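Local coordinates for vacuolar protein sorting-associated protein 53 (Saccharomyces cerevisiae, PDB 3NS4) that takes part, as a subunit of the GARP tethering complex, in retrograde transport from endosomes to the late Golgi, and is represented here by its C-terminal domain, at residues Tyr23-Leu28 against Thr102-Val107; Pro51-Ala56 against Asn209-Met214; Val151-Leu156 against Ala166-Met171. The protein carries 2 engineered substitutions. All coordinates share one frame; numbering follows the deposited sequence.

Overall arrangement
The three contacts lie in an elongated, all-helical C-terminal fragment of the protein. Contact 1 pairs the start of helix 20-47 with the start of helix 102-125. Contacts 2 and 3 lie on the other side of the chain's centre, with their centres about 43 Å and 40 Å from that of contact 1. They are neighbours, centre to centre about 14 Å, yet their nearest atoms remain about 5 Å apart. Along the chain, the segments of contacts 1 and 2 alternate. Contact 3 follows contact 1 and falls between the two segments of contact 2. Helix 20-47 thus starts in contact 1 and leads into the loop of contact 2, spanning much of the distance between them.

Contact 1: Tyr23-Leu28 against Thr102-Val107; sequences YKWNFL and TSYKRV
The Trp-25 indole presents one face to helix 102-125, and Ser-103 and Tyr-104 both lie over it. Ser-103 OG stands 3.4 Å above the ring plane, offset toward the rim, and is 3.5 Å from Trp-25 CD1. The sheet-like indole and the hydroxyl meet without a hydrogen bond. Over the six-membered ring sits the backbone of Tyr-104. Its CA is 4.2 Å from the centroid of that Trp-25 ring and 18° off the normal, a CH-pi contact. Tyr-104 CB comes over the same face, 3.9 Å from Trp-25 CH2. The Tyr-104 ring meets the indole with its edge, where Trp-25 CZ3 lies in its plane. Val-107 approaches obliquely, with CG2 4.0 Å from Trp-25 CE3.

Within the helical bundle, Trp-25 packs as a knob into a hole formed by Ser-103, Tyr-104, Arg-106 and Val-107. The two short helical segments run almost parallel, with axes 9.9 Å from each other. The Trp-25 torsion (chi1 -60°) sets CG anti to the carbonyl carbon and directs the indole into the gap. With an alanine in place of Trp-25, the hole between Ser-103, Tyr-104 and Val-107 is likely to be left unfilled, and the CH-pi contact of Tyr-104 CA would probably be lost. Val-92, from the loop before helix 102-125, also touches the indole.

Arg-106 extends beside the indole. A bend at chi3 brings its guanidinium round, and Arg-106 NH2 lies 4.1 Å from Trp-25 CB. Arg-106 NH1 is 3.5 Å from Asn-26 OD1, but the amide and guanidinium planes are turned 69° apart. The stronger partner lies outside the two segments: Arg-106 NH1 makes a salt bridge to OD2 of Asp-29, one turn beyond Trp-25 on helix 20-47.

Contact 2: Pro51-Ala56 against Asn209-Met214; sequences PPFSLA and NNLARM
This is a loop-on-helix contact, in which Phe-53 packs against the C-terminal end of helix 201-212. The loop 51-56 lies between helix 20-47 and helix 64-87. It is brought here from far along the chain, more than 150 residues before its partner.

The Phe-53 ring meets two successive helix residues. Asn-210 lays its CB against the ring, 3.3 Å from Phe-53 CE1, while its amide plane stands 89° to the ring plane. The amide therefore does not stack on the ring. The Leu-211 and Phe-53 side chains cross at about a right angle, with Leu-211 CD1 3.8 Å from Phe-53 CD1. Asn-210 CB and Leu-211 CD1 each come to the ring on a slant. The Asn-210 side chain also meets Pro-51, whose CB is 3.9 Å from Asn-210 CG.

Met-214, modelled as selenomethionine, follows the helix and reaches back to the base of the phenylalanine. A bend at its last torsion (chi3 77°) turns the methyl toward the loop. Met-214 CE is 3.8 Å from Phe-53 CB and 3.6 Å from Phe-53 O. Trp-163, from the loop before helix 165-178, adds to the apolar cluster. Its ring meets that of Phe-53, and Leu-211 and Met-214 touch it too.

No hydrogen bond joins the two segments. The loop is probably held on the helix end mainly by the packing of Phe-53 against Asn-210, Leu-211 and Met-214, with Pro-51 at the more exposed margin.

Contact 3: Val151-Leu156 against Ala166-Met171; sequences VWSFVL and ALWKKM. Engineered in segment 166-171: Met-171 (natural residue Leu).
Leu-156 and Trp-168 form the close-packed part of this contact. Leu-156 CD2 sits over one face of the indole, 3.9 Å from the centroid of the Trp-168 six-membered ring and 12° off its normal. This is a CH-pi contact. The leucine has CG anti to its own N (chi1 -172°), which carries the branch out to the ring. At the far end of the indole, Trp-168 CH2 is 3.7 Å from Ser-153 O. Trp-152 also comes close to the other helix, with CZ2 3.8 Å from Met-171 O. Trp-152 CH2 is 4.1 Å from CB of Met-171, an engineered selenomethionine where the natural residue is leucine.

Packing is looser between the two tryptophans. Trp-152 CZ3 and Trp-168 CE3 are 4.3 Å apart, and the approach is oblique. On the outer side of helix 165-178, Lys-169 and Lys-170 are exposed.

The contact joins two consecutive helices, 149-159 and 165-178, linked by a short loop. The two segments cross at 127° with axes 12.2 Å apart. Large side chains bridge that wide spacing. Tyr-139 and Trp-172 meet Trp-152 edge-to-face and enlarge the aromatic cluster.

Two buried polar groups bond outside the segments, Trp-168 NE1 to Pro-162 O and Ser-153 OG to Ser-149 O. Their needs are met away from the interface, which itself relies on apolar and aromatic packing.

Contact 1: Tyr23-Leu28 against Thr102-Val107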
loop_
_atom_site.group_PDB
_atom_site.type_symbol
_atom_site.label_atom_id
_atom_site.label_comp_id
_atom_site.label_asym_id
_atom_site.label_seq_id
_atom_site.Cartn_x
_atom_site.Cartn_y
_atom_site.Cartn_z
ATOM N N TYR A 23 -18.192 -18.041 -14.139
ATOM C CA TYR A 23 -17.933 -18.098 -12.699
ATOM C C TYR A 23 -16.498 -18.398 -12.307
ATOM O O TYR A 23 -15.887 -17.642 -11.537
ATOM C CB TYR A 23 -18.853 -19.129 -12.055
ATOM C CG TYR A 23 -18.881 -19.081 -10.542
ATOM C CD1 TYR A 23 -19.627 -18.111 -9.867
ATOM C CD2 TYR A 23 -18.180 -20.012 -9.775
ATOM C CE1 TYR A 23 -19.663 -18.061 -8.455
ATOM C CE2 TYR A 23 -18.214 -19.969 -8.361
ATOM C CZ TYR A 23 -18.955 -18.990 -7.709
ATOM O OH TYR A 23 -18.985 -18.938 -6.326
ATOM N N LYS A 24 -15.965 -19.499 -12.824
ATOM C CA LYS A 24 -14.611 -19.884 -12.486
ATOM C C LYS A 24 -13.619 -18.761 -12.689
ATOM O O LYS A 24 -12.695 -18.614 -11.907
ATOM C CB LYS A 24 -14.182 -21.173 -13.179
ATOM C CG LYS A 24 -14.174 -21.131 -14.673
ATOM C CD LYS A 24 -13.867 -22.505 -15.280
ATOM C CE LYS A 24 -13.650 -22.394 -16.778
ATOM N NZ LYS A 24 -13.239 -23.698 -17.306
ATOM N N TRP A 25 -13.807 -17.939 -13.707
ATOM C CA TRP A 25 -12.881 -16.838 -13.888
ATOM C C TRP A 25 -13.188 -15.749 -12.879
ATOM O O TRP A 25 -12.281 -15.133 -12.382
ATOM C CB TRP A 25 -12.870 -16.305 -15.323
ATOM C CG TRP A 25 -12.464 -17.348 -16.353
ATOM C CD1 TRP A 25 -13.288 -18.019 -17.220
ATOM C CD2 TRP A 25 -11.149 -17.854 -16.596
ATOM N NE1 TRP A 25 -12.565 -18.898 -17.993
ATOM C CE2 TRP A 25 -11.250 -18.817 -17.628
ATOM C CE3 TRP A 25 -9.891 -17.575 -16.058
ATOM C CZ2 TRP A 25 -10.153 -19.499 -18.113
ATOM C CZ3 TRP A 25 -8.794 -18.262 -16.546
ATOM C CH2 TRP A 25 -8.936 -19.212 -17.562
ATOM N N ASN A 26 -14.443 -15.517 -12.529
ATOM C CA ASN A 26 -14.695 -14.478 -11.546
ATOM C C ASN A 26 -14.116 -14.852 -10.221
ATOM O O ASN A 26 -13.606 -13.996 -9.494
ATOM C CB ASN A 26 -16.168 -14.159 -11.415
ATOM C CG ASN A 26 -16.704 -13.390 -12.619
ATOM O OD1 ASN A 26 -15.950 -12.920 -13.489
ATOM N ND2 ASN A 26 -18.019 -13.271 -12.679
ATOM N N PHE A 27 -14.181 -16.142 -9.929
ATOM C CA PHE A 27 -13.624 -16.704 -8.729
ATOM C C PHE A 27 -12.115 -16.458 -8.691
ATOM O O PHE A 27 -11.589 -15.956 -7.710
ATOM C CB PHE A 27 -13.926 -18.185 -8.726
ATOM C CG PHE A 27 -13.604 -18.872 -7.438
ATOM C CD1 PHE A 27 -14.548 -18.971 -6.442
ATOM C CD2 PHE A 27 -12.363 -19.440 -7.226
ATOM C CE1 PHE A 27 -14.264 -19.622 -5.250
ATOM C CE2 PHE A 27 -12.081 -20.099 -6.041
ATOM C CZ PHE A 27 -13.037 -20.190 -5.056
ATOM N N LEU A 28 -11.395 -16.762 -9.757
ATOM C CA LEU A 28 -9.975 -16.476 -9.714
ATOM C C LEU A 28 -9.746 -15.008 -9.472
ATOM O O LEU A 28 -8.788 -14.645 -8.824
ATOM C CB LEU A 28 -9.254 -16.919 -10.965
ATOM C CG LEU A 28 -9.353 -18.384 -11.320
ATOM C CD1 LEU A 28 -8.338 -18.657 -12.382
ATOM C CD2 LEU A 28 -9.089 -19.254 -10.119
ATOM N N THR A 102 -10.725 -14.077 -23.877
ATOM C CA THR A 102 -10.918 -12.675 -23.679
ATOM C C THR A 102 -11.088 -12.524 -22.154
ATOM O O THR A 102 -10.776 -11.479 -21.581
ATOM C CB THR A 102 -12.152 -12.233 -24.430
ATOM O OG1 THR A 102 -13.243 -13.056 -24.012
ATOM C CG2 THR A 102 -11.954 -12.447 -25.957
ATOM N N SER A 103 -11.535 -13.596 -21.496
ATOM C CA SER A 103 -11.688 -13.600 -20.037
ATOM C C SER A 103 -10.381 -13.977 -19.313
ATOM O O SER A 103 -10.034 -13.364 -18.299
ATOM C CB SER A 103 -12.830 -14.505 -19.592
ATOM O OG SER A 103 -12.471 -15.841 -19.790
ATOM N N TYR A 104 -9.670 -14.982 -19.819
ATOM C CA TYR A 104 -8.379 -15.362 -19.253
ATOM C C TYR A 104 -7.405 -14.171 -19.177
ATOM O O TYR A 104 -6.799 -13.893 -18.152
ATOM C CB TYR A 104 -7.751 -16.502 -20.063
ATOM C CG TYR A 104 -6.245 -16.570 -19.890
ATOM C CD1 TYR A 104 -5.681 -17.008 -18.694
ATOM C CD2 TYR A 104 -5.378 -16.170 -20.907
ATOM C CE1 TYR A 104 -4.296 -17.053 -18.509
ATOM C CE2 TYR A 104 -3.982 -16.215 -20.731
ATOM C CZ TYR A 104 -3.456 -16.661 -19.524
ATOM O OH TYR A 104 -2.099 -16.722 -19.310
ATOM N N LYS A 105 -7.232 -13.478 -20.287
ATOM C CA LYS A 105 -6.374 -12.336 -20.291
ATOM C C LYS A 105 -6.876 -11.409 -19.231
ATOM O O LYS A 105 -6.062 -10.938 -18.459
ATOM C CB LYS A 105 -6.384 -11.624 -21.635
ATOM C CG LYS A 105 -5.862 -12.451 -22.816
ATOM C CD LYS A 105 -6.035 -11.675 -24.119
ATOM C CE LYS A 105 -5.595 -12.491 -25.305
ATOM N NZ LYS A 105 -5.750 -11.731 -26.567
ATOM N N ARG A 106 -8.190 -11.152 -19.163
ATOM C CA ARG A 106 -8.703 -10.264 -18.118
ATOM C C ARG A 106 -8.107 -10.668 -16.759
ATOM O O ARG A 106 -7.594 -9.805 -15.998
ATOM C CB ARG A 106 -10.229 -10.200 -18.049
ATOM C CG ARG A 106 -10.732 -9.452 -16.751
ATOM C CD ARG A 106 -12.240 -9.418 -16.579
ATOM N NE ARG A 106 -12.858 -10.628 -17.149
ATOM C CZ ARG A 106 -13.216 -11.736 -16.491
ATOM N NH1 ARG A 106 -13.071 -11.859 -15.173
ATOM N NH2 ARG A 106 -13.753 -12.731 -17.180
ATOM N N VAL A 107 -8.152 -11.970 -16.462
ATOM C CA VAL A 107 -7.570 -12.453 -15.221
ATOM C C VAL A 107 -6.053 -12.149 -15.197
ATOM O O VAL A 107 -5.593 -11.475 -14.264
ATOM C CB VAL A 107 -7.942 -13.936 -14.909
ATOM C CG1 VAL A 107 -7.010 -14.533 -13.929
ATOM C CG2 VAL A 107 -9.344 -14.038 -14.362
#

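Contact 2: Pro51-Ala56 against Asn209-Met214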
loop_
_atom_site.group_PDB
_atom_site.type_symbol
_atom_site.label_atom_id
_atom_site.label_comp_id
_atom_site.label_asym_id
_atom_site.label_seq_id
_atom_site.Cartn_x
_atom_site.Cartn_y
_atom_site.Cartn_z
ATOM N N PRO A 51 -0.858 3.378 18.530
ATOM C CA PRO A 51 -1.535 4.459 19.227
ATOM C C PRO A 51 -1.508 4.177 20.723
ATOM O O PRO A 51 -1.614 3.022 21.135
ATOM C CB PRO A 51 -2.963 4.397 18.684
ATOM C CG PRO A 51 -3.155 2.999 18.265
ATOM C CD PRO A 51 -1.810 2.552 17.758
ATOM N N PRO A 52 -1.390 5.226 21.541
ATOM C CA PRO A 52 -1.344 6.637 21.151
ATOM C C PRO A 52 0.024 7.082 20.636
ATOM O O PRO A 52 1.077 6.587 21.078
ATOM C CB PRO A 52 -1.685 7.351 22.449
ATOM C CG PRO A 52 -1.060 6.466 23.506
ATOM C CD PRO A 52 -1.066 5.045 22.967
ATOM N N PHE A 53 -0.010 8.031 19.714
ATOM C CA PHE A 53 1.198 8.512 19.093
ATOM C C PHE A 53 1.865 9.672 19.815
ATOM O O PHE A 53 1.190 10.627 20.188
ATOM C CB PHE A 53 0.888 9.022 17.688
ATOM C CG PHE A 53 0.275 8.013 16.754
ATOM C CD1 PHE A 53 -0.589 8.445 15.750
ATOM C CD2 PHE A 53 0.568 6.662 16.839
ATOM C CE1 PHE A 53 -1.143 7.558 14.846
ATOM C CE2 PHE A 53 -0.007 5.750 15.943
ATOM C CZ PHE A 53 -0.865 6.199 14.945
ATOM N N SER A 54 3.185 9.590 19.989
ATOM C CA SER A 54 4.022 10.706 20.504
ATOM C C SER A 54 5.469 10.240 20.652
ATOM O O SER A 54 5.733 9.041 20.496
ATOM C CB SER A 54 3.501 11.348 21.810
ATOM O OG SER A 54 3.734 10.533 22.948
ATOM N N LEU A 55 6.396 11.169 20.935
ATOM C CA LEU A 55 7.825 10.824 21.144
ATOM C C LEU A 55 7.934 9.891 22.387
ATOM O O LEU A 55 8.856 9.060 22.488
ATOM C CB LEU A 55 8.718 12.085 21.179
ATOM C CG LEU A 55 10.241 12.032 20.932
ATOM C CD1 LEU A 55 10.676 11.074 19.794
ATOM C CD2 LEU A 55 10.767 13.460 20.691
ATOM N N ALA A 56 6.966 10.046 23.307
ATOM C CA ALA A 56 6.706 9.090 24.390
ATOM C C ALA A 56 5.748 8.066 23.687
ATOM O O ALA A 56 5.570 8.142 22.465
ATOM C CB ALA A 56 6.050 9.770 25.574
ATOM N N ASN A 209 -7.608 8.966 12.379
ATOM C CA ASN A 209 -8.170 9.281 13.702
ATOM C C ASN A 209 -7.126 9.446 14.774
ATOM O O ASN A 209 -7.126 10.440 15.497
ATOM C CB ASN A 209 -9.121 8.191 14.169
ATOM C CG ASN A 209 -10.403 8.162 13.386
ATOM O OD1 ASN A 209 -10.792 9.156 12.771
ATOM N ND2 ASN A 209 -11.085 7.018 13.415
ATOM N N ASN A 210 -6.239 8.463 14.871
ATOM C CA ASN A 210 -5.214 8.471 15.884
ATOM C C ASN A 210 -4.387 9.712 15.758
ATOM O O ASN A 210 -3.981 10.287 16.765
ATOM C CB ASN A 210 -4.307 7.266 15.744
ATOM C CG ASN A 210 -5.053 5.968 15.810
ATOM O OD1 ASN A 210 -5.997 5.827 16.600
ATOM N ND2 ASN A 210 -4.635 4.990 14.979
ATOM N N LEU A 211 -4.166 10.137 14.518
ATOM C CA LEU A 211 -3.337 11.301 14.229
ATOM C C LEU A 211 -3.951 12.635 14.713
ATOM O O LEU A 211 -3.243 13.571 15.120
ATOM C CB LEU A 211 -3.063 11.353 12.738
ATOM C CG LEU A 211 -1.677 11.872 12.360
ATOM C CD1 LEU A 211 -0.568 10.914 12.890
ATOM C CD2 LEU A 211 -1.553 12.065 10.827
ATOM N N ALA A 212 -5.272 12.718 14.672
ATOM C CA ALA A 212 -5.952 13.913 15.130
ATOM C C ALA A 212 -6.045 13.927 16.659
ATOM O O ALA A 212 -6.251 14.983 17.258
ATOM C CB ALA A 212 -7.323 13.998 14.506
ATOM N N ARG A 213 -5.879 12.756 17.273
ATOM C CA ARG A 213 -5.957 12.604 18.734
ATOM C C ARG A 213 -4.642 12.915 19.473
ATOM O O ARG A 213 -4.514 12.644 20.685
ATOM C CB ARG A 213 -6.394 11.187 19.108
ATOM C CG ARG A 213 -7.758 10.764 18.662
ATOM C CD ARG A 213 -8.011 9.397 19.264
ATOM N NE ARG A 213 -9.314 8.860 18.902
ATOM C CZ ARG A 213 -9.522 7.958 17.949
ATOM N NH1 ARG A 213 -8.508 7.457 17.256
ATOM N NH2 ARG A 213 -10.752 7.545 17.701
HETATM N N MSE A 214 -3.669 13.480 18.758
HETATM C CA MSE A 214 -2.397 13.787 19.383
HETATM C C MSE A 214 -2.523 14.920 20.388
HETATM O O MSE A 214 -3.062 15.985 20.073
HETATM C CB MSE A 214 -1.340 14.069 18.334
HETATM C CG MSE A 214 -1.091 12.839 17.487
HETATM SE SE MSE A 214 0.396 12.930 16.183
HETATM C CE MSE A 214 1.944 12.696 17.378
#

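Contact 3: Val151-Leu156 against Ala166-Met171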
loop_
_atom_site.group_PDB
_atom_site.type_symbol
_atom_site.label_atom_id
_atom_site.label_comp_id
_atom_site.label_asym_id
_atom_site.label_seq_id
_atom_site.Cartn_x
_atom_site.Cartn_y
_atom_site.Cartn_z
ATOM N N VAL A 151 -2.565 9.800 3.020
ATOM C CA VAL A 151 -1.865 8.665 2.445
ATOM C C VAL A 151 -0.366 8.890 2.626
ATOM O O VAL A 151 0.395 8.023 3.109
ATOM C CB VAL A 151 -2.231 8.518 0.949
ATOM C CG1 VAL A 151 -1.263 7.628 0.204
ATOM C CG2 VAL A 151 -3.635 7.984 0.797
ATOM N N TRP A 152 0.053 10.092 2.289
ATOM C CA TRP A 152 1.448 10.407 2.394
ATOM C C TRP A 152 1.984 10.131 3.783
ATOM O O TRP A 152 3.095 9.614 3.965
ATOM C CB TRP A 152 1.609 11.859 2.074
ATOM C CG TRP A 152 2.987 12.268 2.045
ATOM C CD1 TRP A 152 3.853 12.176 1.000
ATOM C CD2 TRP A 152 3.689 12.889 3.112
ATOM N NE1 TRP A 152 5.084 12.716 1.357
ATOM C CE2 TRP A 152 5.005 13.162 2.650
ATOM C CE3 TRP A 152 3.335 13.251 4.422
ATOM C CZ2 TRP A 152 5.972 13.759 3.455
ATOM C CZ3 TRP A 152 4.292 13.864 5.225
ATOM C CH2 TRP A 152 5.601 14.107 4.733
ATOM N N SER A 153 1.146 10.433 4.757
ATOM C CA SER A 153 1.528 10.348 6.132
ATOM C C SER A 153 1.566 8.958 6.634
ATOM O O SER A 153 2.435 8.597 7.442
ATOM C CB SER A 153 0.524 11.132 6.938
ATOM O OG SER A 153 0.502 12.464 6.455
ATOM N N PHE A 154 0.605 8.172 6.180
ATOM C CA PHE A 154 0.537 6.801 6.616
ATOM C C PHE A 154 1.766 6.122 6.046
ATOM O O PHE A 154 2.518 5.459 6.777
ATOM C CB PHE A 154 -0.760 6.172 6.165
ATOM C CG PHE A 154 -1.104 4.934 6.908
ATOM C CD1 PHE A 154 -0.467 4.641 8.123
ATOM C CD2 PHE A 154 -2.150 4.101 6.470
ATOM C CE1 PHE A 154 -0.794 3.470 8.857
ATOM C CE2 PHE A 154 -2.487 2.933 7.214
ATOM C CZ PHE A 154 -1.806 2.615 8.403
ATOM N N VAL A 155 2.031 6.362 4.763
ATOM C CA VAL A 155 3.225 5.801 4.169
ATOM C C VAL A 155 4.455 6.139 5.009
ATOM O O VAL A 155 5.163 5.236 5.454
ATOM C CB VAL A 155 3.408 6.287 2.769
ATOM C CG1 VAL A 155 4.730 5.834 2.223
ATOM C CG2 VAL A 155 2.288 5.752 1.922
ATOM N N LEU A 156 4.688 7.425 5.260
ATOM C CA LEU A 156 5.863 7.834 6.036
ATOM C C LEU A 156 5.951 7.161 7.425
ATOM O O LEU A 156 7.024 6.726 7.877
ATOM C CB LEU A 156 5.892 9.362 6.183
ATOM C CG LEU A 156 7.165 9.954 6.799
ATOM C CD1 LEU A 156 8.394 9.596 5.945
ATOM C CD2 LEU A 156 7.011 11.456 6.936
ATOM N N ALA A 166 10.134 17.946 13.789
ATOM C CA ALA A 166 11.159 18.614 12.969
ATOM C C ALA A 166 11.469 17.822 11.701
ATOM O O ALA A 166 11.565 18.391 10.617
ATOM C CB ALA A 166 12.437 18.857 13.776
ATOM N N LEU A 167 11.619 16.512 11.846
ATOM C CA LEU A 167 11.868 15.639 10.724
ATOM C C LEU A 167 10.627 15.520 9.816
ATOM O O LEU A 167 10.751 15.477 8.594
ATOM C CB LEU A 167 12.324 14.290 11.251
ATOM C CG LEU A 167 12.556 13.115 10.308
ATOM C CD1 LEU A 167 13.301 13.483 8.995
ATOM C CD2 LEU A 167 13.302 12.039 11.095
ATOM N N TRP A 168 9.439 15.454 10.406
ATOM C CA TRP A 168 8.219 15.407 9.612
ATOM C C TRP A 168 8.053 16.641 8.719
ATOM O O TRP A 168 7.765 16.531 7.527
ATOM C CB TRP A 168 7.022 15.251 10.524
ATOM C CG TRP A 168 6.768 13.844 10.895
ATOM C CD1 TRP A 168 7.470 13.089 11.785
ATOM C CD2 TRP A 168 5.718 12.996 10.383
ATOM N NE1 TRP A 168 6.934 11.814 11.854
ATOM C CE2 TRP A 168 5.855 11.735 11.010
ATOM C CE3 TRP A 168 4.685 13.180 9.443
ATOM C CZ2 TRP A 168 4.982 10.668 10.752
ATOM C CZ3 TRP A 168 3.816 12.120 9.183
ATOM C CH2 TRP A 168 3.973 10.876 9.843
ATOM N N LYS A 169 8.247 17.817 9.302
ATOM C CA LYS A 169 8.186 19.062 8.546
ATOM C C LYS A 169 9.294 19.105 7.520
ATOM O O LYS A 169 9.105 19.660 6.455
ATOM C CB LYS A 169 8.314 20.286 9.453
ATOM C CG LYS A 169 7.074 20.621 10.226
ATOM C CD LYS A 169 7.254 21.892 11.055
ATOM C CE LYS A 169 5.922 22.356 11.664
ATOM N NZ LYS A 169 6.048 23.567 12.509
ATOM N N LYS A 170 10.448 18.540 7.864
ATOM C CA LYS A 170 11.613 18.489 6.977
ATOM C C LYS A 170 11.166 17.695 5.724
ATOM O O LYS A 170 11.433 18.075 4.569
ATOM C CB LYS A 170 12.818 17.836 7.735
ATOM C CG LYS A 170 14.285 18.024 7.190
ATOM C CD LYS A 170 14.700 17.029 6.064
ATOM C CE LYS A 170 16.146 17.264 5.521
ATOM N NZ LYS A 170 16.661 16.294 4.447
HETATM N N MSE A 171 10.417 16.625 5.966
HETATM C CA MSE A 171 9.992 15.755 4.900
HETATM C C MSE A 171 8.844 16.344 4.130
HETATM O O MSE A 171 8.791 16.285 2.898
HETATM C CB MSE A 171 9.577 14.398 5.481
HETATM C CG MSE A 171 10.720 13.545 6.017
HETATM SE SE MSE A 171 12.230 13.323 4.758
HETATM C CE MSE A 171 11.254 13.246 3.055
#